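Local coordinates for protein tryptophan synthase alpha chain (Aquifex aeolicus, PDB 2EKC) that probably cleaves indoleglycerol phosphate to indole and glyceraldehyde 3-phosphate, as the alpha subunit of the tetrameric enzyme that catalyses the last step of tryptophan synthesis, at residues L148-S158 with A169-T180; R202-F213 with I224-V232. All blocks are in the same frame, centred on the assembly; numbering follows the deposited sequence.

Contact 1. Residues L148-S158 with A169-T180; sequences LSFVPLGAPTS and AADEMTYFVSVT
Gly154 lies flat against the ring of Phe176 where two adjacent parallel strands of a TIM barrel, 149-154 and 174-177, run side by side as the ends of a beta-alpha-beta crossover through helix 160-169. Its CA sits over the middle of the ring, 3.6 Å from the centroid and 7° off the normal, a CH-pi contact made possible by the absence of a side chain at Gly154. Tyr201 meets the same ring edge-to-face. On the other side of the sheet, Leu153 approaches Tyr175 differently: its branch carbon CG comes in the ring plane at the edge, 4.0 Å from CD2. The side chain of Tyr175 comes to about 5 Å from that of Glu49, a predicted catalytic proton acceptor. Backbone bonds from Tyr175 N to Pro152 O, Gly154 N to Tyr175 O and Val177 N to Gly154 O hold the parallel register.

Toward the start of the strands, Pro152 lays its CD and CG against the methyl of Ala170, with CD tight at 3.4 Å from Ala170 CB, while CG also reaches Thr174 CG2. Phe150, its CG anti to the backbone N (chi1 -175°), turns the ring edge to Ala169, and CD2 lies 3.1 Å from Ala169 O, near the ring plane. From the loop after helix 160-169, Asp171 reaches back to strand 149-154: its OD2 accepts from Phe150 N at 2.7 Å, nearly straight at 171° and on the anti side of the carboxylate. One ordered water joins Ser149 OG, Phe150 O and Glu172 N. Ser149 OG also donates directly to Glu172 OE1, at 2.9 Å on the lone pair turned away from OE2.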
loop_
_atom_site.group_PDB
_atom_site.type_symbol
_atom_site.label_atom_id
_atom_site.label_comp_id
_atom_site.label_asym_id
_atom_site.label_seq_id
_atom_site.Cartn_x
_atom_site.Cartn_y
_atom_site.Cartn_z
ATOM N N LEU A 148 4.329 6.801 12.816
ATOM C CA LEU A 148 3.923 5.889 11.753
ATOM C C LEU A 148 2.782 6.611 11.037
ATOM O O LEU A 148 1.786 6.983 11.658
ATOM C CB LEU A 148 3.431 4.570 12.341
ATOM C CG LEU A 148 4.523 3.695 12.952
ATOM C CD1 LEU A 148 3.900 2.572 13.758
ATOM C CD2 LEU A 148 5.403 3.146 11.837
ATOM N N SER A 149 2.939 6.813 9.734
ATOM C CA SER A 149 1.959 7.535 8.938
ATOM C C SER A 149 0.601 6.842 8.818
ATOM O O SER A 149 0.507 5.686 8.410
ATOM C CB SER A 149 2.544 7.793 7.548
ATOM O OG SER A 149 1.856 8.825 6.881
ATOM N N PHE A 150 -0.453 7.566 9.177
ATOM C CA PHE A 150 -1.804 7.031 9.088
ATOM C C PHE A 150 -2.363 7.322 7.692
ATOM O O PHE A 150 -2.405 8.472 7.252
ATOM C CB PHE A 150 -2.710 7.668 10.147
ATOM C CG PHE A 150 -4.088 7.078 10.194
ATOM C CD1 PHE A 150 -4.298 5.815 10.733
ATOM C CD2 PHE A 150 -5.175 7.773 9.670
ATOM C CE1 PHE A 150 -5.575 5.250 10.751
ATOM C CE2 PHE A 150 -6.453 7.220 9.681
ATOM C CZ PHE A 150 -6.654 5.956 10.222
ATOM N N VAL A 151 -2.787 6.271 7.002
ATOM C CA VAL A 151 -3.327 6.406 5.655
ATOM C C VAL A 151 -4.814 6.045 5.633
ATOM O O VAL A 151 -5.175 4.872 5.616
ATOM C CB VAL A 151 -2.567 5.486 4.678
ATOM C CG1 VAL A 151 -3.130 5.634 3.271
ATOM C CG2 VAL A 151 -1.076 5.828 4.702
ATOM N N PRO A 152 -5.695 7.058 5.645
ATOM C CA PRO A 152 -7.138 6.806 5.625
ATOM C C PRO A 152 -7.612 6.265 4.278
ATOM O O PRO A 152 -6.973 6.482 3.245
ATOM C CB PRO A 152 -7.728 8.175 5.950
ATOM C CG PRO A 152 -6.738 9.114 5.317
ATOM C CD PRO A 152 -5.411 8.502 5.711
ATOM N N LEU A 153 -8.729 5.548 4.289
ATOM C CA LEU A 153 -9.266 4.985 3.057
ATOM C C LEU A 153 -10.534 5.696 2.607
ATOM O O LEU A 153 -11.412 5.997 3.414
ATOM C CB LEU A 153 -9.539 3.492 3.227
ATOM C CG LEU A 153 -8.316 2.571 3.211
ATOM C CD1 LEU A 153 -7.412 2.879 4.391
ATOM C CD2 LEU A 153 -8.774 1.121 3.259
ATOM N N GLY A 154 -10.616 5.972 1.310
ATOM C CA GLY A 154 -11.781 6.642 0.770
ATOM C C GLY A 154 -12.444 5.752 -0.259
ATOM O O GLY A 154 -11.902 4.706 -0.616
ATOM N N ALA A 155 -13.616 6.159 -0.733
ATOM C CA ALA A 155 -14.339 5.381 -1.731
ATOM C C ALA A 155 -14.991 6.315 -2.739
ATOM O O ALA A 155 -15.097 7.519 -2.502
ATOM C CB ALA A 155 -15.394 4.516 -1.053
ATOM N N PRO A 156 -15.434 5.773 -3.885
ATOM C CA PRO A 156 -16.074 6.604 -4.906
ATOM C C PRO A 156 -17.356 7.231 -4.374
ATOM O O PRO A 156 -17.861 8.198 -4.941
ATOM C CB PRO A 156 -16.346 5.614 -6.040
ATOM C CG PRO A 156 -15.271 4.570 -5.846
ATOM C CD PRO A 156 -15.296 4.385 -4.356
ATOM N N THR A 157 -17.869 6.678 -3.279
ATOM C CA THR A 157 -19.099 7.179 -2.674
ATOM C C THR A 157 -18.894 7.948 -1.368
ATOM O O THR A 157 -19.859 8.231 -0.660
ATOM C CB THR A 157 -20.093 6.027 -2.403
ATOM O OG1 THR A 157 -19.479 5.055 -1.549
ATOM C CG2 THR A 157 -20.506 5.364 -3.708
ATOM N N SER A 158 -17.650 8.287 -1.043
ATOM C CA SER A 158 -17.384 9.036 0.186
ATOM C C SER A 158 -18.082 10.395 0.147
ATOM O O SER A 158 -18.009 11.117 -0.850
ATOM C CB SER A 158 -15.878 9.232 0.379
ATOM O OG SER A 158 -15.240 8.002 0.682
ATOM N N ALA A 169 -7.323 13.276 8.817
ATOM C CA ALA A 169 -6.828 12.032 9.398
ATOM C C ALA A 169 -5.528 11.565 8.748
ATOM O O ALA A 169 -4.754 10.829 9.354
ATOM C CB ALA A 169 -7.886 10.942 9.273
ATOM N N ALA A 170 -5.294 11.992 7.514
ATOM C CA ALA A 170 -4.092 11.595 6.792
ATOM C C ALA A 170 -2.872 12.422 7.185
ATOM O O ALA A 170 -2.931 13.650 7.250
ATOM C CB ALA A 170 -4.328 11.704 5.286
ATOM N N ASP A 171 -1.765 11.741 7.455
ATOM C CA ASP A 171 -0.534 12.429 7.813
ATOM C C ASP A 171 0.179 12.904 6.553
ATOM O O ASP A 171 0.673 14.031 6.497
ATOM C CB ASP A 171 0.412 11.505 8.593
ATOM C CG ASP A 171 -0.094 11.185 9.985
ATOM O OD1 ASP A 171 -0.418 12.130 10.732
ATOM O OD2 ASP A 171 -0.158 9.986 10.334
ATOM N N GLU A 172 0.231 12.043 5.538
ATOM C CA GLU A 172 0.928 12.381 4.302
ATOM C C GLU A 172 0.228 11.974 3.008
ATOM O O GLU A 172 0.511 12.530 1.948
ATOM C CB GLU A 172 2.317 11.747 4.319
ATOM C CG GLU A 172 3.213 12.213 5.462
ATOM C CD GLU A 172 4.442 11.340 5.603
ATOM O OE1 GLU A 172 4.331 10.249 6.213
ATOM O OE2 GLU A 172 5.511 11.734 5.088
ATOM N N MET A 173 -0.669 10.999 3.081
ATOM C CA MET A 173 -1.354 10.547 1.877
ATOM C C MET A 173 -2.652 9.813 2.178
ATOM O O MET A 173 -2.907 9.408 3.315
ATOM C CB MET A 173 -0.437 9.620 1.078
ATOM C CG MET A 173 -0.130 8.316 1.804
ATOM S SD MET A 173 0.841 7.175 0.821
ATOM C CE MET A 173 -0.372 6.623 -0.343
ATOM N N THR A 174 -3.462 9.633 1.138
ATOM C CA THR A 174 -4.738 8.945 1.259
ATOM C C THR A 174 -4.855 7.884 0.172
ATOM O O THR A 174 -4.177 7.951 -0.853
ATOM C CB THR A 174 -5.930 9.915 1.104
ATOM O OG1 THR A 174 -5.914 10.489 -0.208
ATOM C CG2 THR A 174 -5.856 11.028 2.139
ATOM N N TYR A 175 -5.725 6.911 0.407
ATOM C CA TYR A 175 -5.953 5.837 -0.544
ATOM C C TYR A 175 -7.444 5.676 -0.822
ATOM O O TYR A 175 -8.234 5.493 0.103
ATOM C CB TYR A 175 -5.404 4.508 -0.004
ATOM C CG TYR A 175 -5.781 3.327 -0.875
ATOM C CD1 TYR A 175 -5.286 3.209 -2.174
ATOM C CD2 TYR A 175 -6.694 2.367 -0.430
ATOM C CE1 TYR A 175 -5.692 2.168 -3.016
ATOM C CE2 TYR A 175 -7.110 1.320 -1.265
ATOM C CZ TYR A 175 -6.605 1.231 -2.559
ATOM O OH TYR A 175 -7.028 0.221 -3.400
ATOM N N PHE A 176 -7.823 5.749 -2.095
ATOM C CA PHE A 176 -9.215 5.570 -2.491
ATOM C C PHE A 176 -9.333 4.328 -3.365
ATOM O O PHE A 176 -8.440 4.038 -4.156
ATOM C CB PHE A 176 -9.723 6.765 -3.307
ATOM C CG PHE A 176 -10.202 7.919 -2.481
ATOM C CD1 PHE A 176 -9.327 8.618 -1.660
ATOM C CD2 PHE A 176 -11.531 8.325 -2.547
ATOM C CE1 PHE A 176 -9.772 9.718 -0.914
ATOM C CE2 PHE A 176 -11.985 9.419 -1.808
ATOM C CZ PHE A 176 -11.106 10.116 -0.993
ATOM N N VAL A 177 -10.434 3.600 -3.216
ATOM C CA VAL A 177 -10.685 2.421 -4.040
ATOM C C VAL A 177 -11.391 2.957 -5.290
ATOM O O VAL A 177 -12.149 3.923 -5.204
ATOM C CB VAL A 177 -11.586 1.409 -3.313
ATOM C CG1 VAL A 177 -10.880 0.914 -2.063
ATOM C CG2 VAL A 177 -12.918 2.052 -2.950
ATOM N N SER A 178 -11.150 2.339 -6.441
ATOM C CA SER A 178 -11.733 2.819 -7.692
ATOM C C SER A 178 -13.168 2.407 -8.004
ATOM O O SER A 178 -13.803 3.003 -8.875
ATOM C CB SER A 178 -10.845 2.410 -8.871
ATOM O OG SER A 178 -10.961 1.025 -9.137
ATOM N N VAL A 179 -13.679 1.397 -7.307
ATOM C CA VAL A 179 -15.037 0.927 -7.564
ATOM C C VAL A 179 -15.929 1.050 -6.331
ATOM O O VAL A 179 -15.442 1.102 -5.202
ATOM C CB VAL A 179 -15.028 -0.550 -8.045
ATOM C CG1 VAL A 179 -14.648 -1.466 -6.898
ATOM C CG2 VAL A 179 -16.388 -0.930 -8.616
ATOM N N THR A 180 -17.238 1.096 -6.563
ATOM C CA THR A 180 -18.221 1.218 -5.492
ATOM C C THR A 180 -18.299 -0.037 -4.628
ATOM O O THR A 180 -19.225 -0.199 -3.831
ATOM C CB THR A 180 -19.623 1.516 -6.063
ATOM O OG1 THR A 180 -20.017 0.460 -6.947
ATOM C CG2 THR A 180 -19.613 2.829 -6.830
HETATM O O HOH W 1 0.511 9.219 12.664
HETATM O O HOH W 2 -0.385 9.198 5.476
#

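Contact 2. Residues R202-F213 with I224-V232; sequences RELCDKPVVVGF and IGSFADGVV
Arg202, in the last turn of helix 192-204, reaches Asp229 from outside the beta-alpha-beta unit 209-212, 218-225, 230-233, whose two strands are the last of the TIM barrel. Its NH1 makes a salt bridge to Asp229 OD2 at 2.9 Å, on the syn lone pair, with the guanidinium and carboxylate planes turned 77° apart. NH2 adds a weak bond to OD1 and a straighter one to Phe227 O, 3.1 Å away and in the guanidinium plane. NE is satisfied through a water that also donates to Phe227 O, so all three nitrogens of the group have partners. Val209 CG1 lies over one face of the guanidinium, toward its rim.

Asp229 OD2 has a second donor: the amide Val209 N binds its anti lone pair at 2.8 Å. The exchange is reciprocal, since Asp229 N donates a hydrogen bond to Val209 O at 2.9 Å. The arginine's charge together with the Val209 amide would be expected to favour the ionised carboxylate. Farther along, Val211 uses both its N and its O toward strand 230-233: N to Gly230 O, and O from Val232 N, each 3.0 Å. Ile224 O accepts from both Phe227 N and Ala228 N.

Apolar contacts complete the interface: Val211 packs its CB on Ile224 CG2 at 3.7 Å and its CG2 on Ala228 CB, while Val210 and Val232 meet through their CG2 methyls on the other side of the sheet. Strand 174-177 borders strand 209-212 along its other edge, and helix 3-14 brings Phe8 against Pro208, Val210 and Asp229.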
loop_
_atom_site.group_PDB
_atom_site.type_symbol
_atom_site.label_atom_id
_atom_site.label_comp_id
_atom_site.label_asym_id
_atom_site.label_seq_id
_atom_site.Cartn_x
_atom_site.Cartn_y
_atom_site.Cartn_z
ATOM N N ARG A 202 -9.853 17.063 -4.274
ATOM C CA ARG A 202 -8.880 18.111 -4.583
ATOM C C ARG A 202 -9.331 19.452 -4.025
ATOM O O ARG A 202 -8.514 20.252 -3.571
ATOM C CB ARG A 202 -8.692 18.247 -6.095
ATOM C CG ARG A 202 -8.123 17.017 -6.781
ATOM C CD ARG A 202 -6.754 16.669 -6.246
ATOM N NE ARG A 202 -6.099 15.651 -7.065
ATOM C CZ ARG A 202 -4.904 15.137 -6.794
ATOM N NH1 ARG A 202 -4.233 15.546 -5.724
ATOM N NH2 ARG A 202 -4.384 14.211 -7.588
ATOM N N GLU A 203 -10.637 19.684 -4.082
ATOM C CA GLU A 203 -11.247 20.918 -3.597
ATOM C C GLU A 203 -11.086 21.069 -2.087
ATOM O O GLU A 203 -10.962 22.180 -1.570
ATOM C CB GLU A 203 -12.749 20.921 -3.921
ATOM C CG GLU A 203 -13.101 20.865 -5.404
ATOM C CD GLU A 203 -14.598 20.692 -5.646
ATOM O OE1 GLU A 203 -15.394 21.458 -5.061
ATOM O OE2 GLU A 203 -14.981 19.794 -6.425
ATOM N N LEU A 204 -11.085 19.939 -1.387
ATOM C CA LEU A 204 -11.006 19.935 0.067
ATOM C C LEU A 204 -9.694 19.469 0.671
ATOM O O LEU A 204 -9.476 19.643 1.868
ATOM C CB LEU A 204 -12.126 19.054 0.618
ATOM C CG LEU A 204 -13.560 19.476 0.297
ATOM C CD1 LEU A 204 -14.509 18.304 0.499
ATOM C CD2 LEU A 204 -13.942 20.652 1.181
ATOM N N CYS A 205 -8.818 18.892 -0.142
ATOM C CA CYS A 205 -7.574 18.360 0.391
ATOM C C CYS A 205 -6.367 18.543 -0.513
ATOM O O CYS A 205 -6.462 18.372 -1.725
ATOM C CB CYS A 205 -7.769 16.876 0.673
ATOM S SG CYS A 205 -6.571 16.155 1.825
ATOM N N ASP A 206 -5.227 18.866 0.089
ATOM C CA ASP A 206 -3.996 19.058 -0.664
ATOM C C ASP A 206 -3.041 17.868 -0.566
ATOM O O ASP A 206 -2.007 17.837 -1.237
ATOM C CB ASP A 206 -3.282 20.324 -0.186
ATOM C CG ASP A 206 -4.037 21.586 -0.550
ATOM O OD1 ASP A 206 -4.314 21.782 -1.755
ATOM O OD2 ASP A 206 -4.352 22.380 0.362
ATOM N N LYS A 207 -3.383 16.887 0.261
ATOM C CA LYS A 207 -2.517 15.724 0.425
ATOM C C LYS A 207 -2.627 14.765 -0.763
ATOM O O LYS A 207 -3.709 14.559 -1.308
ATOM C CB LYS A 207 -2.860 14.992 1.724
ATOM C CG LYS A 207 -2.824 15.888 2.959
ATOM C CD LYS A 207 -2.779 15.066 4.233
ATOM C CE LYS A 207 -2.678 15.952 5.468
ATOM N NZ LYS A 207 -3.956 16.651 5.759
ATOM N N PRO A 208 -1.500 14.172 -1.184
ATOM C CA PRO A 208 -1.523 13.240 -2.316
ATOM C C PRO A 208 -2.506 12.091 -2.129
ATOM O O PRO A 208 -2.785 11.667 -1.003
ATOM C CB PRO A 208 -0.070 12.765 -2.411
ATOM C CG PRO A 208 0.461 12.958 -1.016
ATOM C CD PRO A 208 -0.144 14.275 -0.615
ATOM N N VAL A 209 -3.038 11.598 -3.240
ATOM C CA VAL A 209 -3.991 10.505 -3.191
ATOM C C VAL A 209 -3.640 9.443 -4.217
ATOM O O VAL A 209 -3.325 9.760 -5.362
ATOM C CB VAL A 209 -5.441 11.013 -3.441
ATOM C CG1 VAL A 209 -5.522 11.769 -4.764
ATOM C CG2 VAL A 209 -6.414 9.837 -3.447
ATOM N N VAL A 210 -3.662 8.181 -3.791
ATOM C CA VAL A 210 -3.381 7.069 -4.687
ATOM C C VAL A 210 -4.680 6.287 -4.868
ATOM O O VAL A 210 -5.501 6.205 -3.950
ATOM C CB VAL A 210 -2.262 6.134 -4.135
ATOM C CG1 VAL A 210 -0.942 6.892 -4.060
ATOM C CG2 VAL A 210 -2.641 5.597 -2.771
ATOM N N VAL A 211 -4.871 5.733 -6.057
ATOM C CA VAL A 211 -6.084 4.988 -6.368
ATOM C C VAL A 211 -5.756 3.551 -6.748
ATOM O O VAL A 211 -4.855 3.302 -7.547
ATOM C CB VAL A 211 -6.845 5.672 -7.524
ATOM C CG1 VAL A 211 -8.016 4.818 -7.977
ATOM C CG2 VAL A 211 -7.332 7.038 -7.067
ATOM N N GLY A 212 -6.498 2.610 -6.177
ATOM C CA GLY A 212 -6.246 1.214 -6.470
ATOM C C GLY A 212 -7.449 0.409 -6.915
ATOM O O GLY A 212 -8.552 0.934 -7.073
ATOM N N PHE A 213 -7.206 -0.885 -7.100
ATOM C CA PHE A 213 -8.195 -1.864 -7.539
ATOM C C PHE A 213 -8.439 -1.796 -9.037
ATOM O O PHE A 213 -8.825 -0.755 -9.568
ATOM C CB PHE A 213 -9.536 -1.688 -6.820
ATOM C CG PHE A 213 -10.546 -2.742 -7.187
ATOM C CD1 PHE A 213 -10.452 -4.026 -6.658
ATOM C CD2 PHE A 213 -11.545 -2.474 -8.118
ATOM C CE1 PHE A 213 -11.337 -5.030 -7.053
ATOM C CE2 PHE A 213 -12.434 -3.471 -8.521
ATOM C CZ PHE A 213 -12.328 -4.751 -7.987
ATOM N N ILE A 224 -5.579 6.337 -14.781
ATOM C CA ILE A 224 -5.770 6.698 -13.380
ATOM C C ILE A 224 -4.769 7.768 -12.964
ATOM O O ILE A 224 -5.110 8.707 -12.245
ATOM C CB ILE A 224 -5.599 5.479 -12.463
ATOM C CG1 ILE A 224 -6.648 4.425 -12.819
ATOM C CG2 ILE A 224 -5.735 5.903 -11.006
ATOM C CD1 ILE A 224 -6.466 3.116 -12.109
ATOM N N GLY A 225 -3.533 7.612 -13.426
ATOM C CA GLY A 225 -2.491 8.567 -13.106
ATOM C C GLY A 225 -2.774 9.951 -13.655
ATOM O O GLY A 225 -2.149 10.929 -13.235
ATOM N N SER A 226 -3.712 10.043 -14.592
ATOM C CA SER A 226 -4.059 11.331 -15.181
ATOM C C SER A 226 -4.790 12.208 -14.171
ATOM O O SER A 226 -4.811 13.431 -14.315
ATOM C CB SER A 226 -4.944 11.147 -16.419
ATOM O OG SER A 226 -6.267 10.798 -16.049
ATOM N N PHE A 227 -5.391 11.592 -13.156
ATOM C CA PHE A 227 -6.110 12.362 -12.144
ATOM C C PHE A 227 -5.698 12.083 -10.695
ATOM O O PHE A 227 -6.046 12.842 -9.794
ATOM C CB PHE A 227 -7.633 12.189 -12.318
ATOM C CG PHE A 227 -8.132 10.787 -12.094
ATOM C CD1 PHE A 227 -8.375 10.315 -10.808
ATOM C CD2 PHE A 227 -8.392 9.949 -13.174
ATOM C CE1 PHE A 227 -8.872 9.033 -10.605
ATOM C CE2 PHE A 227 -8.887 8.668 -12.979
ATOM C CZ PHE A 227 -9.129 8.209 -11.693
ATOM N N ALA A 228 -4.954 11.006 -10.466
ATOM C CA ALA A 228 -4.495 10.688 -9.114
ATOM C C ALA A 228 -2.992 10.957 -9.038
ATOM O O ALA A 228 -2.341 11.149 -10.065
ATOM C CB ALA A 228 -4.782 9.226 -8.788
ATOM N N ASP A 229 -2.441 10.973 -7.828
ATOM C CA ASP A 229 -1.011 11.210 -7.661
ATOM C C ASP A 229 -0.256 9.889 -7.731
ATOM O O ASP A 229 0.978 9.855 -7.735
ATOM C CB ASP A 229 -0.755 11.904 -6.330
ATOM C CG ASP A 229 -1.506 13.211 -6.216
ATOM O OD1 ASP A 229 -1.241 14.105 -7.041
ATOM O OD2 ASP A 229 -2.369 13.341 -5.320
ATOM N N GLY A 230 -1.009 8.798 -7.802
ATOM C CA GLY A 230 -0.398 7.487 -7.889
ATOM C C GLY A 230 -1.414 6.374 -8.045
ATOM O O GLY A 230 -2.615 6.571 -7.836
ATOM N N VAL A 231 -0.927 5.197 -8.424
ATOM C CA VAL A 231 -1.793 4.040 -8.599
ATOM C C VAL A 231 -1.244 2.851 -7.822
ATOM O O VAL A 231 -0.029 2.682 -7.690
ATOM C CB VAL A 231 -1.924 3.655 -10.084
ATOM C CG1 VAL A 231 -2.477 4.831 -10.872
ATOM C CG2 VAL A 231 -0.580 3.232 -10.634
ATOM N N VAL A 232 -2.153 2.032 -7.311
ATOM C CA VAL A 232 -1.782 0.856 -6.544
ATOM C C VAL A 232 -2.060 -0.395 -7.367
ATOM O O VAL A 232 -3.158 -0.563 -7.904
ATOM C CB VAL A 232 -2.594 0.784 -5.233
ATOM C CG1 VAL A 232 -2.102 -0.371 -4.375
ATOM C CG2 VAL A 232 -2.479 2.109 -4.487
HETATM O O HOH W 3 -7.288 15.251 -9.935
#

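Contacts 1 and 2 are consecutive along the chain, each spanning one strand-helix-strand unit of the same barrel. The second strand of contact 1 and the first of contact 2, 174-177 and 209-212, are neighbours, joined by the probable bond from Val210 N to Thr174 O, and Ser178 OG also reaches Phe213 O. In both, the strand pairing is largely buried while the polar ends lie toward the surface, with Asp171 exposed and Asp229 partly exposed; only the latter adds an arginine. Contact 1 buries the larger area, packing prolines and aromatic rings; contact 2 uses smaller aliphatic side chains, with valines between its strands and Ile224 and Ala228 beside Val211. Tyr175 and Val232 both approach Glu49.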